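Local coordinates for activated BY transcription factor SSRB (Salmonella enterica, PDB 2WNW), which belongs to glycosyl hydrolase family 30, pairing a TIM barrel with a beta-sandwich domain, at residues Cys93-Asn99 against Pro341-Asn346. Numbering follows the deposited sequence.
Sequences CDFSLGN and PNHQGN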
loop_
_atom_site.group_PDB
_atom_site.type_symbol
_atom_site.label_atom_id
_atom_site.label_comp_id
_atom_site.label_asym_id
_atom_site.label_seq_id
_atom_site.Cartn_x
_atom_site.Cartn_y
_atom_site.Cartn_z
ATOM N N CYS A 93 3.774 34.220 6.708
ATOM C CA CYS A 93 4.423 32.977 6.310
ATOM C C CYS A 93 5.378 33.456 5.216
ATOM O O CYS A 93 5.436 34.660 4.951
ATOM C CB CYS A 93 3.411 31.946 5.773
ATOM S SG CYS A 93 2.573 32.345 4.226
ATOM N N ASP A 94 6.135 32.561 4.587
ATOM C CA ASP A 94 7.070 33.014 3.555
ATOM C C ASP A 94 6.363 33.663 2.371
ATOM O O ASP A 94 6.903 34.575 1.736
ATOM C CB ASP A 94 7.978 31.862 3.090
ATOM C CG ASP A 94 7.206 30.658 2.605
ATOM O OD1 ASP A 94 6.222 30.274 3.272
ATOM O OD2 ASP A 94 7.598 30.083 1.567
ATOM N N PHE A 95 5.151 33.206 2.072
ATOM C CA PHE A 95 4.406 33.798 0.976
ATOM C C PHE A 95 3.658 35.042 1.445
ATOM O O PHE A 95 2.423 35.080 1.505
ATOM C CB PHE A 95 3.458 32.775 0.343
ATOM C CG PHE A 95 4.139 31.884 -0.654
ATOM C CD1 PHE A 95 4.723 30.679 -0.260
ATOM C CD2 PHE A 95 4.268 32.292 -1.977
ATOM C CE1 PHE A 95 5.434 29.897 -1.174
ATOM C CE2 PHE A 95 4.973 31.522 -2.896
ATOM C CZ PHE A 95 5.559 30.320 -2.494
ATOM N N SER A 96 4.445 36.057 1.787
ATOM C CA SER A 96 3.938 37.343 2.248
ATOM C C SER A 96 4.883 38.395 1.687
ATOM O O SER A 96 5.980 38.067 1.232
ATOM C CB SER A 96 3.956 37.414 3.778
ATOM O OG SER A 96 3.172 36.384 4.357
ATOM N N LEU A 97 4.459 39.652 1.713
ATOM C CA LEU A 97 5.294 40.734 1.209
ATOM C C LEU A 97 6.457 40.935 2.177
ATOM O O LEU A 97 7.466 41.551 1.840
ATOM C CB LEU A 97 4.471 42.019 1.087
ATOM C CG LEU A 97 3.282 41.956 0.122
ATOM C CD1 LEU A 97 2.527 43.277 0.144
ATOM C CD2 LEU A 97 3.777 41.647 -1.287
ATOM N N GLY A 98 6.300 40.396 3.382
ATOM C CA GLY A 98 7.323 40.504 4.406
ATOM C C GLY A 98 6.755 40.014 5.725
ATOM O O GLY A 98 5.588 39.630 5.786
ATOM N N ASN A 99 7.565 40.018 6.780
ATOM C CA ASN A 99 7.099 39.567 8.091
ATOM C C ASN A 99 6.076 40.544 8.653
ATOM O O ASN A 99 6.172 41.748 8.427
ATOM C CB ASN A 99 8.259 39.485 9.088
ATOM C CG ASN A 99 9.303 38.454 8.704
ATOM O OD1 ASN A 99 9.059 37.244 8.763
ATOM N ND2 ASN A 99 10.479 38.928 8.317
ATOM N N PRO A 341 4.316 36.583 -4.771
ATOM C CA PRO A 341 5.463 37.069 -3.998
ATOM C C PRO A 341 5.825 36.208 -2.789
ATOM O O PRO A 341 4.955 35.620 -2.151
ATOM C CB PRO A 341 5.020 38.469 -3.589
ATOM C CG PRO A 341 3.556 38.266 -3.333
ATOM C CD PRO A 341 3.119 37.402 -4.504
ATOM N N ASN A 342 7.119 36.145 -2.486
ATOM C CA ASN A 342 7.632 35.379 -1.349
ATOM C C ASN A 342 8.768 36.229 -0.777
ATOM O O ASN A 342 9.737 36.522 -1.478
ATOM C CB ASN A 342 8.160 34.021 -1.824
ATOM C CG ASN A 342 8.594 33.126 -0.679
ATOM O OD1 ASN A 342 9.612 33.373 -0.025
ATOM N ND2 ASN A 342 7.816 32.076 -0.424
ATOM N N HIS A 343 8.659 36.618 0.491
ATOM C CA HIS A 343 9.674 37.489 1.075
ATOM C C HIS A 343 11.057 36.884 1.310
ATOM O O HIS A 343 11.962 37.576 1.772
ATOM C CB HIS A 343 9.126 38.166 2.347
ATOM C CG HIS A 343 9.152 37.313 3.577
ATOM N ND1 HIS A 343 10.294 37.119 4.325
ATOM C CD2 HIS A 343 8.163 36.651 4.223
ATOM C CE1 HIS A 343 10.006 36.378 5.381
ATOM N NE2 HIS A 343 8.719 36.082 5.343
ATOM N N GLN A 344 11.227 35.608 0.978
ATOM C CA GLN A 344 12.529 34.960 1.109
ATOM C C GLN A 344 12.983 34.384 -0.231
ATOM O O GLN A 344 13.953 33.634 -0.300
ATOM C CB GLN A 344 12.498 33.853 2.163
ATOM C CG GLN A 344 12.878 34.324 3.554
ATOM C CD GLN A 344 14.264 34.941 3.598
ATOM O OE1 GLN A 344 14.416 36.139 3.838
ATOM N NE2 GLN A 344 15.285 34.123 3.358
ATOM N N GLY A 345 12.273 34.746 -1.295
ATOM C CA GLY A 345 12.622 34.268 -2.623
ATOM C C GLY A 345 12.321 32.801 -2.877
ATOM O O GLY A 345 12.815 32.223 -3.847
ATOM N N ASN A 346 11.516 32.195 -2.010
ATOM C CA ASN A 346 11.156 30.788 -2.154
ATOM C C ASN A 346 9.978 30.646 -3.120
ATOM O O ASN A 346 8.879 30.251 -2.723
ATOM C CB ASN A 346 10.793 30.204 -0.784
ATOM C CG ASN A 346 10.396 28.745 -0.859
ATOM O OD1 ASN A 346 11.040 27.956 -1.546
ATOM N ND2 ASN A 346 9.336 28.375 -0.142
#
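At the C-terminal mouth of the TIM barrel, in the pocket walled by the loops that follow its strands, Asp-94 takes amide hydrogen bonds from Asn-342 and Asn-346. Two donors grip one carboxylate oxygen: Asn-342 ND2 reaches Asp-94 OD2 at 2.8 Å from above the carboxylate plane, while Asn-346 ND2, arriving from the opposite face, meets OD2 at 3.0 Å in a nearly straight bond (168°). The Asn-346 amide lies almost coplanar with the carboxylate, whereas that of Asn-342 is turned 72° from it. The two amides hold the carboxylate in one rotation, while OD1 is hydrogen-bonded to a bound glycerol.

Asn-342 also organises its own loop. With CG anti to the backbone N (chi1 -175°), its OD1 turns back to accept from Gln-344 N, forming an Asx turn, and from Asn-346 N, alongside the type I turn of Asn-342 to Gly-345. Its ND2 sits 3.2 Å above the centre of the Phe-95 ring, the amide plane nearly perpendicular to the ring; Phe-95 itself centres an inverse gamma turn and meets Trp-331 with rings nearly perpendicular.

The backbones join where His-343 N donates to Asp-94 O at 3.0 Å. Beyond it, Gly-98 CA packs on His-343 CB at 3.6 Å, and the imidazole lies against 93-99: Asn-99 N lies over a ring face, and Ser-96 O sits at the edge. NE2 is bonded to Asp-204, and Asn-99 ND2 to Asn-157, linking the contact to the loops that carry Asp-204 and Asn-157. At the outer side Leu-97 CD2 touches Pro-341 CG, next to helix 54-61. Asparagine side chains thus brace the loops after the second and eighth strands, which flank the first strand of the closed (beta/alpha)8 barrel.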